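PDB 1SFU: protein E3 homolog from Yaba-like disease virus, which binds left-handed Z-form nucleic acid through its N-terminal Zalpha domain and probably double-stranded RNA through another domain, probably countering host antiviral responses. Local coordinates for residues 15-20 with 48-53; 27-32 with 68-73. All blocks are in the same frame, centred on the assembly; numbering follows the deposited sequence.

Contact 1 of 2, residues 15-20 with 48-53. With nucleotides of chain A.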
ATOM      1  N   SER C  15       5.398   1.417  21.649  1.00 28.61           N
ATOM      2  CA  SER C  15       5.195   1.101  23.059  1.00 27.35           C
ATOM      3  C   SER C  15       3.723   1.182  23.463  1.00 26.21           C
ATOM      4  O   SER C  15       3.235   0.345  24.219  1.00 25.55           O
ATOM      5  CB  SER C  15       6.032   2.042  23.935  1.00 26.96           C
ATOM      6  OG  SER C  15       7.411   1.945  23.605  1.00 26.72           O
ATOM      7  N   LEU C  16       3.012   2.191  22.969  1.00 26.04           N
ATOM      8  CA  LEU C  16       1.601   2.327  23.310  1.00 25.96           C
ATOM      9  C   LEU C  16       0.802   1.148  22.760  1.00 26.05           C
ATOM     10  O   LEU C  16      -0.076   0.613  23.436  1.00 27.49           O
ATOM     11  CB  LEU C  16       1.030   3.628  22.744  1.00 27.88           C
ATOM     12  CG  LEU C  16       1.538   4.947  23.326  1.00 30.17           C
ATOM     13  CD1 LEU C  16       1.045   6.106  22.466  1.00 28.93           C
ATOM     14  CD2 LEU C  16       1.055   5.086  24.765  1.00 29.77           C
ATOM     15  N   VAL C  17       1.108   0.745  21.530  1.00 23.98           N
ATOM     16  CA  VAL C  17       0.389  -0.367  20.916  1.00 23.32           C
ATOM     17  C   VAL C  17       0.691  -1.692  21.614  1.00 21.25           C
ATOM     18  O   VAL C  17      -0.212  -2.497  21.856  1.00 23.34           O
ATOM     19  CB  VAL C  17       0.737  -0.504  19.412  1.00 20.71           C
ATOM     20  CG1 VAL C  17      -0.054  -1.650  18.796  1.00 19.79           C
ATOM     21  CG2 VAL C  17       0.435   0.789  18.691  1.00 19.69           C
ATOM     22  N   LYS C  18       1.962  -1.924  21.927  1.00 22.74           N
ATOM     23  CA  LYS C  18       2.341  -3.167  22.589  1.00 23.52           C
ATOM     24  C   LYS C  18       1.628  -3.288  23.933  1.00 24.64           C
ATOM     25  O   LYS C  18       1.089  -4.345  24.277  1.00 24.77           O
ATOM     26  CB  LYS C  18       3.859  -3.226  22.783  1.00 22.14           C
ATOM     27  CG  LYS C  18       4.353  -4.515  23.441  1.00 25.04           C
ATOM     28  CD  LYS C  18       5.875  -4.599  23.391  1.00 24.37           C
ATOM     29  CE  LYS C  18       6.400  -5.803  24.161  1.00 25.94           C
ATOM     30  NZ  LYS C  18       7.897  -5.872  24.096  1.00 25.00           N
ATOM     31  N   LYS C  19       1.606  -2.193  24.684  1.00 26.15           N
ATOM     32  CA  LYS C  19       0.950  -2.189  25.983  1.00 28.72           C
ATOM     33  C   LYS C  19      -0.527  -2.540  25.815  1.00 28.56           C
ATOM     34  O   LYS C  19      -1.077  -3.307  26.597  1.00 26.97           O
ATOM     35  CB  LYS C  19       1.099  -0.815  26.638  1.00 31.46           C
ATOM     36  CG  LYS C  19       0.928  -0.824  28.144  1.00 34.99           C
ATOM     37  CD  LYS C  19       1.373   0.500  28.761  1.00 37.70           C
ATOM     38  CE  LYS C  19       1.459   0.397  30.278  1.00 38.47           C
ATOM     39  NZ  LYS C  19       2.441  -0.650  30.694  1.00 38.10           N
ATOM     40  N   GLU C  20      -1.162  -1.996  24.781  1.00 30.15           N
ATOM     41  CA  GLU C  20      -2.576  -2.266  24.537  1.00 31.60           C
ATOM     42  C   GLU C  20      -2.861  -3.727  24.206  1.00 32.35           C
ATOM     43  O   GLU C  20      -3.781  -4.325  24.763  1.00 32.86           O
ATOM     44  CB  GLU C  20      -3.103  -1.393  23.394  1.00 34.05           C
ATOM     45  CG  GLU C  20      -3.220   0.081  23.726  1.00 37.23           C
ATOM     46  CD  GLU C  20      -4.217   0.353  24.834  1.00 38.81           C
ATOM     47  OE1 GLU C  20      -5.425   0.086  24.639  1.00 39.92           O
ATOM     48  OE2 GLU C  20      -3.786   0.830  25.904  1.00 41.15           O
ATOM     49  N   GLN C  48       1.726   0.384  11.131  1.00 22.30           N
ATOM     50  CA  GLN C  48       3.175   0.294  11.013  1.00 22.90           C
ATOM     51  C   GLN C  48       3.755  -0.426  12.231  1.00 24.02           C
ATOM     52  O   GLN C  48       4.702  -1.195  12.107  1.00 22.56           O
ATOM     53  CB  GLN C  48       3.792   1.693  10.897  1.00 24.67           C
ATOM     54  CG  GLN C  48       3.525   2.386   9.568  1.00 26.45           C
ATOM     55  CD  GLN C  48       4.120   3.780   9.524  1.00 30.20           C
ATOM     56  OE1 GLN C  48       3.859   4.598  10.402  1.00 29.23           O
ATOM     57  NE2 GLN C  48       4.924   4.056   8.500  1.00 28.38           N
ATOM     58  N   GLN C  49       3.177  -0.179  13.403  1.00 21.87           N
ATOM     59  CA  GLN C  49       3.653  -0.816  14.625  1.00 24.16           C
ATOM     60  C   GLN C  49       3.119  -2.240  14.811  1.00 23.73           C
ATOM     61  O   GLN C  49       3.848  -3.131  15.258  1.00 25.75           O
ATOM     62  CB  GLN C  49       3.293   0.043  15.838  1.00 25.74           C
ATOM     63  CG  GLN C  49       3.898   1.439  15.784  1.00 30.07           C
ATOM     64  CD  GLN C  49       5.339   1.432  15.284  1.00 31.49           C
ATOM     65  OE1 GLN C  49       6.188   0.706  15.799  1.00 33.65           O
ATOM     66  NE2 GLN C  49       5.617   2.247  14.272  1.00 34.47           N
ATOM     67  N   LEU C  50       1.852  -2.455  14.468  1.00 21.55           N
ATOM     68  CA  LEU C  50       1.253  -3.777  14.599  1.00 21.30           C
ATOM     69  C   LEU C  50       2.015  -4.829  13.804  1.00 20.29           C
ATOM     70  O   LEU C  50       2.264  -5.922  14.303  1.00 21.37           O
ATOM     71  CB  LEU C  50      -0.208  -3.752  14.151  1.00 16.72           C
ATOM     72  CG  LEU C  50      -1.219  -3.187  15.144  1.00 18.97           C
ATOM     73  CD1 LEU C  50      -2.581  -3.073  14.473  1.00 18.99           C
ATOM     74  CD2 LEU C  50      -1.302  -4.089  16.366  1.00 17.09           C
ATOM     75  N   TYR C  51       2.394  -4.507  12.571  1.00 20.56           N
ATOM     76  CA  TYR C  51       3.132  -5.478  11.771  1.00 21.64           C
ATOM     77  C   TYR C  51       4.556  -5.673  12.283  1.00 23.15           C
ATOM     78  O   TYR C  51       5.106  -6.761  12.171  1.00 24.28           O
ATOM     79  CB  TYR C  51       3.123  -5.086  10.287  1.00 18.82           C
ATOM     80  CG  TYR C  51       1.778  -5.346   9.643  1.00 16.77           C
ATOM     81  CD1 TYR C  51       0.822  -4.337   9.524  1.00 14.21           C
ATOM     82  CD2 TYR C  51       1.440  -6.625   9.214  1.00 16.88           C
ATOM     83  CE1 TYR C  51      -0.450  -4.606   8.987  1.00 12.58           C
ATOM     84  CE2 TYR C  51       0.184  -6.908   8.681  1.00 17.25           C
ATOM     85  CZ  TYR C  51      -0.756  -5.901   8.570  1.00 18.30           C
ATOM     86  OH  TYR C  51      -2.001  -6.207   8.056  1.00 15.42           O
ATOM     87  N   LYS C  52       5.145  -4.626  12.850  1.00 26.84           N
ATOM     88  CA  LYS C  52       6.494  -4.733  13.412  1.00 28.83           C
ATOM     89  C   LYS C  52       6.401  -5.611  14.663  1.00 28.77           C
ATOM     90  O   LYS C  52       7.261  -6.452  14.925  1.00 29.34           O
ATOM     91  CB  LYS C  52       7.033  -3.350  13.794  1.00 31.10           C
ATOM     92  CG  LYS C  52       7.364  -2.430  12.622  1.00 37.01           C
ATOM     93  CD  LYS C  52       7.644  -1.002  13.117  1.00 20.04           C
ATOM     94  CE  LYS C  52       7.991  -0.039  11.988  1.00 20.04           C
ATOM     95  NZ  LYS C  52       9.339  -0.310  11.414  1.00 20.04           N
ATOM     96  N   LEU C  53       5.332  -5.418  15.423  1.00 28.74           N
ATOM     97  CA  LEU C  53       5.112  -6.178  16.637  1.00 28.29           C
ATOM     98  C   LEU C  53       4.880  -7.657  16.316  1.00 28.52           C
ATOM     99  O   LEU C  53       5.265  -8.536  17.092  1.00 28.25           O
ATOM    100  CB  LEU C  53       3.916  -5.600  17.386  1.00 30.47           C
ATOM    101  CG  LEU C  53       3.680  -6.043  18.826  1.00 33.01           C
ATOM    102  CD1 LEU C  53       4.878  -5.667  19.704  1.00 32.97           C
ATOM    103  CD2 LEU C  53       2.412  -5.367  19.336  1.00 35.70           C
TER
ATOM    104  P    DG A   5      -1.698   1.469   6.267  1.00 19.93           P
ATOM    105  OP1  DG A   5      -2.834   1.233   7.184  1.00 20.56           O
ATOM    106  OP2  DG A   5      -1.296   2.859   5.926  1.00 20.78           O
ATOM    107  O5'  DG A   5      -0.432   0.723   6.877  1.00 20.05           O
ATOM    108  C5'  DG A   5       0.785   0.678   6.141  1.00 22.69           C
ATOM    109  C4'  DG A   5       1.800  -0.194   6.845  1.00 20.46           C
ATOM    110  O4'  DG A   5       1.264  -1.528   6.978  1.00 16.31           O
ATOM    111  C3'  DG A   5       3.099  -0.345   6.067  1.00 22.35           C
ATOM    112  O3'  DG A   5       4.082   0.510   6.656  1.00 25.34           O
ATOM    113  C2'  DG A   5       3.549  -1.758   6.404  1.00 20.38           C
ATOM    114  C1'  DG A   5       2.275  -2.499   6.782  1.00 18.60           C
ATOM    115  N9   DG A   5       1.780  -3.452   5.791  1.00 18.98           N
ATOM    116  C8   DG A   5       1.487  -4.775   6.011  1.00 18.85           C
ATOM    117  N7   DG A   5       1.010  -5.378   4.956  1.00 19.15           N
ATOM    118  C5   DG A   5       0.996  -4.398   3.972  1.00 17.56           C
ATOM    119  C6   DG A   5       0.567  -4.466   2.619  1.00 19.96           C
ATOM    120  O6   DG A   5       0.084  -5.435   2.012  1.00 17.65           O
ATOM    121  N1   DG A   5       0.732  -3.245   1.967  1.00 18.32           N
ATOM    122  C2   DG A   5       1.231  -2.103   2.548  1.00 19.45           C
ATOM    123  N2   DG A   5       1.301  -1.022   1.749  1.00 16.80           N
ATOM    124  N3   DG A   5       1.626  -2.025   3.814  1.00 17.91           N
ATOM    125  C4   DG A   5       1.482  -3.204   4.462  1.00 17.85           C
ATOM    126  P    DC A   4      -4.329  -3.660   6.601  1.00 22.16           P
ATOM    127  OP1  DC A   4      -3.729  -4.306   7.799  1.00 20.82           O
ATOM    128  OP2  DC A   4      -5.087  -2.402   6.755  1.00 19.92           O
ATOM    129  O5'  DC A   4      -3.215  -3.435   5.485  1.00 19.07           O
ATOM    130  C5'  DC A   4      -1.931  -2.921   5.813  1.00 18.46           C
ATOM    131  C4'  DC A   4      -1.601  -1.740   4.930  1.00 17.15           C
ATOM    132  O4'  DC A   4      -1.507  -2.164   3.544  1.00 18.12           O
ATOM    133  C3'  DC A   4      -2.631  -0.608   4.962  1.00 16.58           C
ATOM    134  O3'  DC A   4      -1.971   0.664   4.909  1.00 17.33           O
ATOM    135  C2'  DC A   4      -3.405  -0.803   3.671  1.00 17.10           C
ATOM    136  C1'  DC A   4      -2.322  -1.315   2.740  1.00 15.56           C
ATOM    137  N1   DC A   4      -2.842  -2.109   1.618  1.00 17.72           N
ATOM    138  C2   DC A   4      -2.960  -1.501   0.373  1.00 17.41           C
ATOM    139  O2   DC A   4      -2.615  -0.320   0.259  1.00 15.67           O
ATOM    140  N3   DC A   4      -3.448  -2.212  -0.675  1.00 16.90           N
ATOM    141  C4   DC A   4      -3.812  -3.485  -0.503  1.00 15.97           C
ATOM    142  N4   DC A   4      -4.298  -4.155  -1.565  1.00 15.10           N
ATOM    143  C5   DC A   4      -3.699  -4.134   0.762  1.00 16.29           C
ATOM    144  C6   DC A   4      -3.213  -3.414   1.786  1.00 17.38           C
ATOM    145  P    DC A   6       4.911   1.521   5.722  1.00 28.24           P
ATOM    146  OP1  DC A   6       5.834   2.297   6.601  1.00 26.64           O
ATOM    147  OP2  DC A   6       3.951   2.251   4.856  1.00 27.04           O
ATOM    148  O5'  DC A   6       5.767   0.545   4.797  1.00 25.67           O
ATOM    149  C5'  DC A   6       6.943   1.005   4.134  1.00 26.31           C
ATOM    150  C4'  DC A   6       6.802   0.838   2.638  1.00 24.92           C
ATOM    151  O4'  DC A   6       6.718  -0.568   2.309  1.00 23.08           O
ATOM    152  C3'  DC A   6       5.558   1.492   2.028  1.00 25.23           C
ATOM    153  O3'  DC A   6       5.879   2.055   0.755  1.00 28.66           O
ATOM    154  C2'  DC A   6       4.619   0.323   1.815  1.00 22.87           C
ATOM    155  C1'  DC A   6       5.600  -0.780   1.466  1.00 21.65           C
ATOM    156  N1   DC A   6       5.092  -2.133   1.712  1.00 20.35           N
ATOM    157  C2   DC A   6       4.552  -2.850   0.635  1.00 16.34           C
ATOM    158  O2   DC A   6       4.549  -2.330  -0.488  1.00 18.63           O
ATOM    159  N3   DC A   6       4.050  -4.081   0.848  1.00 16.96           N
ATOM    160  C4   DC A   6       4.071  -4.605   2.075  1.00 16.69           C
ATOM    161  N4   DC A   6       3.538  -5.819   2.246  1.00 16.36           N
ATOM    162  C5   DC A   6       4.631  -3.904   3.187  1.00 18.95           C
ATOM    163  C6   DC A   6       5.128  -2.684   2.960  1.00 17.59           C
TER
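Val17 and Leu53 have the most surface buried where helix 11-22 packs on helix 43-55, the recognition helix of this winged helix-turn-helix Zalpha domain. The short helical segments cross at -62°, with axes 9.5 Å apart at closest approach, and no hydrogen bond joins them; the touching atoms are aliphatic carbons. With CG1 of Val17 anti to the backbone N (chi1 -179°), that methyl reaches Leu50, CG1 to CD2 being 3.7 Å, while CG2 lies against the aliphatic CB of Gln49 at 4.1 Å. Leu53 points its CD2 at the backbone of the facing helix, 3.9 Å from Lys18 CA. The two side chains cross at about a right angle, Leu53 CD1 lying 3.9 Å from Lys18 CG, and the extended lysine chain then carries its ammonium away from the contact. Phe14, Val21 and Val59 also pack on Leu53.

The other side of helix 43-55 faces the Z-DNA. Gln48 NE2 donates a nearly straight bond (166°) to OP1 of DC6 of chain A. Over one face of the Tyr51 ring, near its centre, lies C8 of DG5 of chain A, 3.6 Å from CE1. OP1 of DC4 of chain A, in the ring plane at its edge, accepts from Tyr51 OH at 2.6 Å.

Contact 2 of 2, residues 27-32 with 68-73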
ATOM      1  N   ASN C  27      -8.165 -14.841  24.632  1.00 38.36           N
ATOM      2  CA  ASN C  27      -9.320 -15.121  23.794  1.00 40.08           C
ATOM      3  C   ASN C  27      -9.880 -13.930  23.021  1.00 39.11           C
ATOM      4  O   ASN C  27     -10.694 -14.107  22.119  1.00 40.82           O
ATOM      5  CB  ASN C  27     -10.425 -15.737  24.656  1.00 41.74           C
ATOM      6  CG  ASN C  27     -11.595 -16.223  23.836  1.00 45.79           C
ATOM      7  OD1 ASN C  27     -11.418 -16.908  22.824  1.00 47.49           O
ATOM      8  ND2 ASN C  27     -12.804 -15.884  24.269  1.00 47.33           N
ATOM      9  N   ASP C  28      -9.439 -12.725  23.355  1.00 38.47           N
ATOM     10  CA  ASP C  28      -9.950 -11.538  22.687  1.00 36.72           C
ATOM     11  C   ASP C  28      -9.039 -11.046  21.567  1.00 34.89           C
ATOM     12  O   ASP C  28      -7.899 -11.484  21.449  1.00 33.98           O
ATOM     13  CB  ASP C  28     -10.171 -10.429  23.717  1.00 39.06           C
ATOM     14  CG  ASP C  28     -10.967  -9.268  23.155  1.00 43.51           C
ATOM     15  OD1 ASP C  28     -11.891  -9.523  22.350  1.00 44.25           O
ATOM     16  OD2 ASP C  28     -10.680  -8.106  23.522  1.00 46.82           O
ATOM     17  N   TYR C  29      -9.559 -10.148  20.735  1.00 31.96           N
ATOM     18  CA  TYR C  29      -8.788  -9.582  19.630  1.00 29.52           C
ATOM     19  C   TYR C  29      -9.198  -8.139  19.405  1.00 27.12           C
ATOM     20  O   TYR C  29     -10.238  -7.700  19.895  1.00 27.69           O
ATOM     21  CB  TYR C  29      -8.998 -10.392  18.340  1.00 27.71           C
ATOM     22  CG  TYR C  29     -10.417 -10.408  17.796  1.00 28.71           C
ATOM     23  CD1 TYR C  29     -10.916  -9.341  17.041  1.00 29.92           C
ATOM     24  CD2 TYR C  29     -11.259 -11.499  18.027  1.00 29.69           C
ATOM     25  CE1 TYR C  29     -12.218  -9.364  16.527  1.00 28.57           C
ATOM     26  CE2 TYR C  29     -12.562 -11.530  17.521  1.00 30.59           C
ATOM     27  CZ  TYR C  29     -13.031 -10.461  16.773  1.00 31.16           C
ATOM     28  OH  TYR C  29     -14.307 -10.500  16.267  1.00 31.97           O
ATOM     29  N   THR C  30      -8.375  -7.395  18.680  1.00 25.43           N
ATOM     30  CA  THR C  30      -8.698  -6.002  18.391  1.00 24.30           C
ATOM     31  C   THR C  30      -8.371  -5.720  16.927  1.00 24.58           C
ATOM     32  O   THR C  30      -7.970  -6.629  16.198  1.00 24.46           O
ATOM     33  CB  THR C  30      -7.921  -5.032  19.335  1.00 23.28           C
ATOM     34  OG1 THR C  30      -8.434  -3.702  19.185  1.00 23.06           O
ATOM     35  CG2 THR C  30      -6.444  -5.033  19.022  1.00 22.95           C
ATOM     36  N   THR C  31      -8.564  -4.478  16.491  1.00 23.50           N
ATOM     37  CA  THR C  31      -8.286  -4.099  15.106  1.00 24.66           C
ATOM     38  C   THR C  31      -7.527  -2.787  15.094  1.00 24.09           C
ATOM     39  O   THR C  31      -7.442  -2.100  16.112  1.00 23.70           O
ATOM     40  CB  THR C  31      -9.580  -3.903  14.297  1.00 25.41           C
ATOM     41  OG1 THR C  31     -10.304  -2.778  14.813  1.00 27.46           O
ATOM     42  CG2 THR C  31     -10.457  -5.144  14.383  1.00 26.87           C
ATOM     43  N   ALA C  32      -6.978  -2.435  13.940  1.00 23.78           N
ATOM     44  CA  ALA C  32      -6.228  -1.194  13.833  1.00 25.37           C
ATOM     45  C   ALA C  32      -7.159  -0.007  14.045  1.00 27.12           C
ATOM     46  O   ALA C  32      -6.808   0.950  14.739  1.00 25.85           O
ATOM     47  CB  ALA C  32      -5.561  -1.096  12.469  1.00 25.71           C
ATOM     48  N   LYS C  68      -7.644  -8.970  12.130  1.00 21.79           N
ATOM     49  CA  LYS C  68      -7.862  -9.004  13.571  1.00 22.57           C
ATOM     50  C   LYS C  68      -6.508  -9.281  14.217  1.00 22.16           C
ATOM     51  O   LYS C  68      -5.710 -10.060  13.697  1.00 21.65           O
ATOM     52  CB  LYS C  68      -8.870 -10.100  13.924  1.00 27.07           C
ATOM     53  CG  LYS C  68     -10.265  -9.807  13.384  1.00 31.68           C
ATOM     54  CD  LYS C  68     -11.200 -11.015  13.456  1.00 35.55           C
ATOM     55  CE  LYS C  68     -12.556 -10.674  12.835  1.00 37.69           C
ATOM     56  NZ  LYS C  68     -13.428 -11.853  12.572  1.00 38.71           N
ATOM     57  N   TRP C  69      -6.243  -8.632  15.341  1.00 21.49           N
ATOM     58  CA  TRP C  69      -4.971  -8.802  16.019  1.00 19.47           C
ATOM     59  C   TRP C  69      -5.120  -9.418  17.409  1.00 22.09           C
ATOM     60  O   TRP C  69      -5.836  -8.882  18.268  1.00 19.53           O
ATOM     61  CB  TRP C  69      -4.261  -7.446  16.097  1.00 18.44           C
ATOM     62  CG  TRP C  69      -3.980  -6.868  14.738  1.00 17.11           C
ATOM     63  CD1 TRP C  69      -4.854  -6.190  13.936  1.00 19.76           C
ATOM     64  CD2 TRP C  69      -2.755  -6.968  14.000  1.00 16.67           C
ATOM     65  NE1 TRP C  69      -4.248  -5.861  12.742  1.00 17.67           N
ATOM     66  CE2 TRP C  69      -2.960  -6.330  12.756  1.00 18.28           C
ATOM     67  CE3 TRP C  69      -1.503  -7.538  14.269  1.00 18.27           C
ATOM     68  CZ2 TRP C  69      -1.958  -6.246  11.779  1.00 17.23           C
ATOM     69  CZ3 TRP C  69      -0.502  -7.453  13.299  1.00 18.10           C
ATOM     70  CH2 TRP C  69      -0.738  -6.813  12.070  1.00 19.35           C
ATOM     71  N   PHE C  70      -4.442 -10.551  17.603  1.00 21.66           N
ATOM     72  CA  PHE C  70      -4.461 -11.301  18.862  1.00 24.20           C
ATOM     73  C   PHE C  70      -3.124 -11.223  19.594  1.00 25.16           C
ATOM     74  O   PHE C  70      -2.062 -11.143  18.968  1.00 22.17           O
ATOM     75  CB  PHE C  70      -4.731 -12.794  18.616  1.00 24.43           C
ATOM     76  CG  PHE C  70      -6.057 -13.094  17.992  1.00 27.65           C
ATOM     77  CD1 PHE C  70      -6.294 -12.815  16.648  1.00 27.50           C
ATOM     78  CD2 PHE C  70      -7.071 -13.691  18.742  1.00 29.60           C
ATOM     79  CE1 PHE C  70      -7.520 -13.126  16.057  1.00 26.43           C
ATOM     80  CE2 PHE C  70      -8.303 -14.004  18.158  1.00 28.87           C
ATOM     81  CZ  PHE C  70      -8.524 -13.721  16.814  1.00 27.78           C
ATOM     82  N   LYS C  71      -3.179 -11.266  20.921  1.00 25.63           N
ATOM     83  CA  LYS C  71      -1.964 -11.266  21.723  1.00 28.63           C
ATOM     84  C   LYS C  71      -1.402 -12.680  21.578  1.00 27.01           C
ATOM     85  O   LYS C  71      -2.165 -13.638  21.534  1.00 26.33           O
ATOM     86  CB  LYS C  71      -2.292 -10.997  23.193  1.00 29.98           C
ATOM     87  CG  LYS C  71      -1.098 -11.151  24.123  1.00 33.76           C
ATOM     88  CD  LYS C  71      -1.455 -10.855  25.579  1.00 35.56           C
ATOM     89  CE  LYS C  71      -2.516 -11.811  26.104  1.00 36.88           C
ATOM     90  NZ  LYS C  71      -2.813 -11.570  27.544  1.00 37.50           N
ATOM     91  N   ASN C  72      -0.085 -12.817  21.481  1.00 29.16           N
ATOM     92  CA  ASN C  72       0.519 -14.143  21.353  1.00 30.15           C
ATOM     93  C   ASN C  72       0.052 -14.957  22.562  1.00 31.43           C
ATOM     94  O   ASN C  72       0.247 -14.529  23.696  1.00 30.23           O
ATOM     95  CB  ASN C  72       2.045 -14.026  21.361  1.00 32.09           C
ATOM     96  CG  ASN C  72       2.735 -15.317  20.958  1.00 32.18           C
ATOM     97  OD1 ASN C  72       3.350 -15.402  19.893  1.00 34.47           O
ATOM     98  ND2 ASN C  72       2.629 -16.331  21.806  1.00 29.15           N
ATOM     99  N   TYR C  73      -0.564 -16.116  22.331  1.00 32.73           N
ATOM    100  CA  TYR C  73      -1.060 -16.926  23.443  1.00 35.91           C
ATOM    101  C   TYR C  73       0.005 -17.436  24.414  1.00 37.81           C
ATOM    102  O   TYR C  73      -0.325 -17.884  25.512  1.00 38.75           O
ATOM    103  CB  TYR C  73      -1.915 -18.099  22.940  1.00 35.90           C
ATOM    104  CG  TYR C  73      -1.268 -18.989  21.909  1.00 36.65           C
ATOM    105  CD1 TYR C  73      -0.107 -19.700  22.193  1.00 37.62           C
ATOM    106  CD2 TYR C  73      -1.828 -19.129  20.640  1.00 38.09           C
ATOM    107  CE1 TYR C  73       0.481 -20.525  21.238  1.00 38.55           C
ATOM    108  CE2 TYR C  73      -1.253 -19.948  19.681  1.00 37.89           C
ATOM    109  CZ  TYR C  73      -0.099 -20.641  19.980  1.00 39.49           C
ATOM    110  OH  TYR C  73       0.482 -21.432  19.015  1.00 40.94           O
TER
HETATM  111  O   HOH W   1      -5.507 -11.737  22.432  1.00 28.57           O
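Thr30 and Trp69 form an antiparallel hydrogen-bonded pair that adds the short strand 29-30 to an edge of the beta-sheet of the winged helix-turn-helix fold, beside strand 68-71. Two backbone bonds define the pair, both nearly straight: Thr30 N donates to Trp69 O at 3.0 Å, and Trp69 N donates to Thr30 O at 2.8 Å. On its other side strand 68-71 bonds to strand 59-62, so it is the central strand.

CH-pi contacts dominate the face carrying Tyr29 and Phe70. CB of Tyr29 sits almost on the normal of the Phe70 ring, 3.6 Å from its centroid. The two side chains run side by side, but their ring planes are oblique, inclined at 44°. With CG between its backbone N and carbonyl carbon (chi1 63°), Tyr29 turns one ring face to the extended Lys68 chain, whose CD lies 3.6 Å from CE1 of Tyr29, offset toward the rim.

Trp69 and Thr30 occupy the opposite face. The indole presents an edge to Thr30 O, in its plane, with CD1 3.9 Å away.

Beyond the paired residues a water links the strands, accepting from Lys71 N at 2.8 Å and lying 2.6 Å from Asp28 O.

How the contacts relate
The centres of the two contacts are 12 Å apart, and their segments alternate along the chain in the order 15-20, 27-32, 48-53, 68-73. They meet directly through Trp69 of contact 2: its CZ3 lies 3.3 Å from Leu50 O, and its CZ2 lies 3.4 Å from Tyr51 CZ, where the two rings pack edge-to-face. A further link joins Leu50 CD1 to Ala32 CB at 4.1 Å. Segment 48-53 of contact 1 supplies Gln48 and Tyr51 to the Z-DNA, whereas the nearest atom of contact 2 remains about 5 Å from the nucleic acid. Trp69 probably acts as a second-shell residue, its edge-to-face packing being consistent with holding the Tyr51 ring against DG5 of chain A.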